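Local coordinates for mannosyl-glycoprotein endo-beta-N-acetylglucosamidase-like domain-containing protein (Pseudomonas protegens, PDB 4KT3) that acts as a type VI secretion effector, a peptidoglycan glycoside hydrolase of the glucosaminidase family in the lysozyme clan, captured here with its immunity protein, at residues Q54-V59 against G131-M136; S123-A128 against S145-G150. All blocks are in the same frame, centred on the assembly; numbering follows the deposited sequence.

Contact 1 of 2, residues Q54-V59 against G131-M136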
loop_
_atom_site.group_PDB
_atom_site.type_symbol
_atom_site.label_atom_id
_atom_site.label_comp_id
_atom_site.label_asym_id
_atom_site.label_seq_id
_atom_site.Cartn_x
_atom_site.Cartn_y
_atom_site.Cartn_z
ATOM N N GLN A 54 -16.831 11.330 15.047
ATOM C CA GLN A 54 -16.306 12.412 15.891
ATOM C C GLN A 54 -15.627 13.495 15.047
ATOM O O GLN A 54 -15.602 14.676 15.427
ATOM C CB GLN A 54 -15.313 11.846 16.906
ATOM N N LEU A 55 -15.099 13.107 13.892
ATOM C CA LEU A 55 -14.401 14.029 13.002
ATOM C C LEU A 55 -15.285 14.535 11.857
ATOM O O LEU A 55 -14.793 15.202 10.946
ATOM C CB LEU A 55 -13.175 13.333 12.406
ATOM C CG LEU A 55 -12.082 12.923 13.395
ATOM C CD1 LEU A 55 -10.916 12.282 12.678
ATOM C CD2 LEU A 55 -11.622 14.124 14.209
ATOM N N ASP A 56 -16.577 14.205 11.896
ATOM C CA ASP A 56 -17.506 14.557 10.825
ATOM C C ASP A 56 -16.960 14.117 9.459
ATOM O O ASP A 56 -16.895 14.914 8.514
ATOM C CB ASP A 56 -17.800 16.057 10.831
ATOM C CG ASP A 56 -18.837 16.454 9.794
ATOM O OD1 ASP A 56 -19.655 15.599 9.375
ATOM O OD2 ASP A 56 -18.863 17.642 9.397
ATOM N N LEU A 57 -16.591 12.833 9.376
ATOM C CA LEU A 57 -16.063 12.230 8.152
ATOM C C LEU A 57 -16.829 10.969 7.787
ATOM O O LEU A 57 -17.210 10.196 8.670
ATOM C CB LEU A 57 -14.591 11.827 8.341
ATOM C CG LEU A 57 -13.548 12.933 8.532
ATOM C CD1 LEU A 57 -12.201 12.295 8.827
ATOM C CD2 LEU A 57 -13.482 13.794 7.286
ATOM N N PRO A 58 -17.009 10.727 6.483
ATOM C CA PRO A 58 -17.431 9.389 6.058
ATOM C C PRO A 58 -16.412 8.355 6.536
ATOM O O PRO A 58 -15.205 8.589 6.455
ATOM C CB PRO A 58 -17.422 9.475 4.530
ATOM C CG PRO A 58 -17.520 10.939 4.216
ATOM C CD PRO A 58 -16.781 11.625 5.339
ATOM N N VAL A 59 -16.888 7.228 7.035
ATOM C CA VAL A 59 -15.980 6.235 7.592
ATOM C C VAL A 59 -14.924 5.769 6.581
ATOM O O VAL A 59 -13.774 5.518 6.946
ATOM C CB VAL A 59 -16.753 5.037 8.209
ATOM C CG1 VAL A 59 -17.510 4.260 7.155
ATOM C CG2 VAL A 59 -15.798 4.148 8.990
ATOM N N GLY A 131 -14.706 17.429 9.003
ATOM C CA GLY A 131 -15.727 17.890 8.084
ATOM C C GLY A 131 -15.329 17.862 6.622
ATOM O O GLY A 131 -16.094 18.315 5.775
ATOM N N GLN A 132 -14.133 17.361 6.318
ATOM C CA GLN A 132 -13.679 17.317 4.932
ATOM C C GLN A 132 -14.165 15.995 4.343
ATOM O O GLN A 132 -13.411 15.023 4.252
ATOM C CB GLN A 132 -12.159 17.425 4.862
ATOM C CG GLN A 132 -11.615 18.667 5.529
ATOM C CD GLN A 132 -11.874 19.933 4.743
ATOM O OE1 GLN A 132 -12.272 19.898 3.582
ATOM N NE2 GLN A 132 -11.631 21.066 5.375
ATOM N N ARG A 133 -15.440 15.964 3.964
ATOM C CA ARG A 133 -16.104 14.707 3.641
ATOM C C ARG A 133 -15.800 14.237 2.228
ATOM O O ARG A 133 -15.654 13.039 1.978
ATOM C CB ARG A 133 -17.619 14.841 3.861
ATOM C CG ARG A 133 -17.980 15.249 5.288
ATOM C CD ARG A 133 -19.498 15.254 5.520
ATOM N NE ARG A 133 -20.082 13.917 5.362
ATOM C CZ ARG A 133 -20.121 12.982 6.312
ATOM N NH1 ARG A 133 -19.626 13.210 7.518
ATOM N NH2 ARG A 133 -20.679 11.807 6.062
ATOM N N ASP A 134 -15.719 15.176 1.293
ATOM C CA ASP A 134 -15.329 14.840 -0.072
ATOM C C ASP A 134 -13.926 14.253 -0.042
ATOM O O ASP A 134 -13.039 14.807 0.587
ATOM C CB ASP A 134 -15.361 16.080 -0.958
ATOM C CG ASP A 134 -14.863 15.806 -2.355
ATOM O OD1 ASP A 134 -15.624 15.216 -3.156
ATOM O OD2 ASP A 134 -13.712 16.195 -2.655
ATOM N N PRO A 135 -13.720 13.106 -0.713
ATOM C CA PRO A 135 -12.407 12.448 -0.646
ATOM C C PRO A 135 -11.229 13.314 -1.119
ATOM O O PRO A 135 -10.150 13.242 -0.514
ATOM C CB PRO A 135 -12.596 11.229 -1.550
ATOM C CG PRO A 135 -14.038 10.887 -1.375
ATOM C CD PRO A 135 -14.739 12.225 -1.309
HETATM N N MSE A 136 -11.415 14.106 -2.172
HETATM C CA MSE A 136 -10.352 15.005 -2.608
HETATM C C MSE A 136 -10.061 16.092 -1.580
HETATM O O MSE A 136 -8.903 16.388 -1.302
HETATM C CB MSE A 136 -10.701 15.662 -3.948
HETATM C CG MSE A 136 -10.650 14.700 -5.107
HETATM SE SE MSE A 136 -8.822 14.255 -5.558
HETATM C CE MSE A 136 -8.324 15.912 -6.432
#

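Contact 2 of 2, residues S123-A128 against S145-G150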
loop_
_atom_site.group_PDB
_atom_site.type_symbol
_atom_site.label_atom_id
_atom_site.label_comp_id
_atom_site.label_asym_id
_atom_site.label_seq_id
_atom_site.Cartn_x
_atom_site.Cartn_y
_atom_site.Cartn_z
ATOM N N SER A 123 -6.263 12.707 17.346
ATOM C CA SER A 123 -5.695 13.658 18.303
ATOM C C SER A 123 -4.798 14.688 17.598
ATOM O O SER A 123 -4.913 15.908 17.828
ATOM C CB SER A 123 -4.914 12.886 19.380
ATOM O OG SER A 123 -4.444 13.740 20.408
ATOM N N SER A 124 -3.912 14.218 16.722
ATOM C CA SER A 124 -2.941 15.094 16.087
ATOM C C SER A 124 -3.485 15.848 14.874
ATOM O O SER A 124 -3.079 16.989 14.632
ATOM C CB SER A 124 -1.715 14.281 15.636
ATOM O OG SER A 124 -0.994 13.795 16.750
ATOM N N PHE A 125 -4.355 15.211 14.093
ATOM C CA PHE A 125 -4.733 15.744 12.773
ATOM C C PHE A 125 -6.242 15.927 12.593
ATOM O O PHE A 125 -6.696 16.399 11.557
ATOM C CB PHE A 125 -4.168 14.827 11.673
ATOM C CG PHE A 125 -2.669 14.789 11.671
ATOM C CD1 PHE A 125 -1.949 15.862 11.183
ATOM C CD2 PHE A 125 -1.982 13.717 12.209
ATOM C CE1 PHE A 125 -0.582 15.858 11.207
ATOM C CE2 PHE A 125 -0.605 13.708 12.229
ATOM C CZ PHE A 125 0.092 14.790 11.735
ATOM N N GLY A 126 -7.007 15.579 13.622
ATOM C CA GLY A 126 -8.451 15.556 13.520
ATOM C C GLY A 126 -9.027 16.932 13.261
ATOM O O GLY A 126 -9.873 17.117 12.381
ATOM N N THR A 127 -8.577 17.912 14.023
ATOM C CA THR A 127 -9.155 19.235 13.906
ATOM C C THR A 127 -8.873 19.758 12.502
ATOM O O THR A 127 -9.712 20.400 11.882
ATOM C CB THR A 127 -8.615 20.161 15.012
ATOM O OG1 THR A 127 -9.021 19.644 16.283
ATOM C CG2 THR A 127 -9.142 21.564 14.878
ATOM N N ALA A 128 -7.707 19.415 11.967
ATOM C CA ALA A 128 -7.339 19.843 10.627
ATOM C C ALA A 128 -8.170 19.204 9.504
ATOM O O ALA A 128 -8.445 19.847 8.489
ATOM C CB ALA A 128 -5.849 19.621 10.391
ATOM N N SER A 145 -2.331 19.960 6.648
ATOM C CA SER A 145 -2.088 19.720 8.065
ATOM C C SER A 145 -0.654 19.283 8.347
ATOM O O SER A 145 -0.241 19.251 9.498
ATOM C CB SER A 145 -3.048 18.644 8.583
ATOM O OG SER A 145 -2.693 17.361 8.103
ATOM N N GLY A 146 0.082 18.922 7.301
ATOM C CA GLY A 146 1.427 18.389 7.457
ATOM C C GLY A 146 1.494 16.894 7.765
ATOM O O GLY A 146 2.558 16.370 8.063
ATOM N N TYR A 147 0.362 16.199 7.704
ATOM C CA TYR A 147 0.380 14.751 7.847
ATOM C C TYR A 147 1.341 14.127 6.826
ATOM O O TYR A 147 2.198 13.302 7.172
ATOM C CB TYR A 147 -1.036 14.191 7.658
ATOM C CG TYR A 147 -1.116 12.677 7.703
ATOM C CD1 TYR A 147 -1.090 11.920 6.542
ATOM C CD2 TYR A 147 -1.209 12.012 8.909
ATOM C CE1 TYR A 147 -1.177 10.524 6.592
ATOM C CE2 TYR A 147 -1.281 10.629 8.972
ATOM C CZ TYR A 147 -1.279 9.894 7.815
ATOM O OH TYR A 147 -1.348 8.522 7.861
ATOM N N ASN A 148 1.164 14.507 5.567
ATOM C CA ASN A 148 2.116 14.191 4.506
ATOM C C ASN A 148 2.387 15.500 3.796
ATOM O O ASN A 148 1.509 16.361 3.743
ATOM C CB ASN A 148 1.532 13.217 3.469
ATOM C CG ASN A 148 1.472 11.776 3.936
ATOM O OD1 ASN A 148 2.022 11.372 4.963
ATOM N ND2 ASN A 148 0.824 10.995 3.141
ATOM N N THR A 149 3.569 15.638 3.216
ATOM C CA THR A 149 3.890 16.849 2.469
ATOM C C THR A 149 3.286 16.785 1.063
ATOM O O THR A 149 2.963 17.817 0.459
ATOM C CB THR A 149 5.408 17.086 2.407
ATOM O OG1 THR A 149 6.050 15.949 1.824
ATOM C CG2 THR A 149 5.939 17.284 3.801
ATOM N N GLY A 150 3.146 15.562 0.554
ATOM C CA GLY A 150 2.422 15.299 -0.673
ATOM C C GLY A 150 2.903 16.147 -1.822
ATOM O O GLY A 150 2.104 16.592 -2.643
#

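Contact 1 of 2, residues Q54-V59 against G131-M136
Asp-56 and Arg-133 form the charged part of this contact between two loops. With CG anti to the backbone N (chi1 -176°), the Asp-56 carboxylate reaches over Gly-131 and presents OD1 to Arg-133 NH1 at 3.0 Å, a salt bridge whose hydrogen bond is bent and weak. The arginine chain bends at chi3 (63°), which lays the guanidinium over Pro-58, and its plane lies 30° from that of the carboxylate.

Between the backbones, Gly-131 N donates to Leu-55 O over 3.0 Å, and Gly-131 CA makes a CA-H...O contact of 3.2 Å with Asp-56 O. The acceptor carbonyl belongs to the turn that ends helix 35-54: Asp-56, at positive phi, is the C-prime residue of a Schellman motif. The second loop therefore docks directly on a helix C-terminus.

Van der Waals contacts complete the join. Pro-58 CD sits 3.7 Å above the centre of the Arg-133 guanidinium, covering one face, and also meets Arg-133 CB at 3.6 Å. Leu-57 CD2 comes to 3.3 Å from the carbonyl O of Gln-132, the central residue of an inverse gamma turn.

Outside the two loops, Arg-130 binds Gln-54 O, and Asn-61, in helix 59-70, donates to Arg-133 O. Asp-134 N-caps helix 135-144 through Ala-137 N, while Leu-57 packs on Phe-138 of that helix. The contact thus ties the turn between helices 35-54 and 59-70 to the link that leads from helix 114-129 into helix 135-144.

Contact 2 of 2, residues S123-A128 against S145-G150
Two torsions bring the rings of Phe-125 and Tyr-147 together: CG of Phe-125 is anti to its carbonyl carbon (chi1 -63°), carrying the ring out from helix 114-129, and CG of Tyr-147 is anti to the backbone N (chi1 176°), bringing one ring edge in front of that phenyl face. The result is a T-shaped pair with centroids 5.3 Å apart and planes at 90°. Tyr-147 CD2 makes the approach, 3.8 Å from Phe-125 CE2 and offset toward the rim of the phenyl ring. Nearer the backbone, Tyr-147 CB lies 4.1 Å from the Phe-125 ring centroid, a CH-pi contact over the face.

Ser-145 occupies the other end of the interface. Its CB presses against Ala-128 CB at 3.5 Å, tighter than usual for two carbons, and its OG stands 3.5 Å from Phe-125 CD1. That hydroxyl is hydrogen-bonded to Leu-142 O in the last turn of helix 135-144. Gly-146 ends this helix in a Schellman motif with positive phi; the chain then turns, and the backbone N and CA of Tyr-147 pass beside CE1 of Phe-125, the N at 3.6 Å.

Tyr-147 also meets the Phe-121 ring and packs on Leu-65 and Glu-69 of helix 59-70. In the complex, Gly-75 of the immunity chain packs on Phe-125 and Ala-76 of that chain on Tyr-147. No hydrogen bond crosses between 123-128 and 145-150: the direct contact is aromatic and van der Waals, so it depends on shape and ring orientation. Part of the loop's polar backbone, at Tyr-147 and Gly-150, bonds instead to the immunity protein, Gly-150 N to its Glu-78, while Ser-145 OG is satisfied within the chain.

Both contacts belong to the glucosaminidase-family region, their centres about 13 Å apart and each about 12 Å from the centre of the chain. Along the chain their segments alternate: 54-59, 123-128, 131-136, 145-150. Helices 114-129 and 135-144 join them, since contact 1 takes in the link between these helices, and contact 2 pairs the end of the first with the loop after the second. They also touch directly, Leu-55 CD2 lying 3.5 Å from Gly-126 CA. Contact 1 is made within the effector alone, whereas contact 2 lies at the immunity protein; helices 114-129 and 135-144 thus run between the 54-59 turn and the surface that meets the immunity protein.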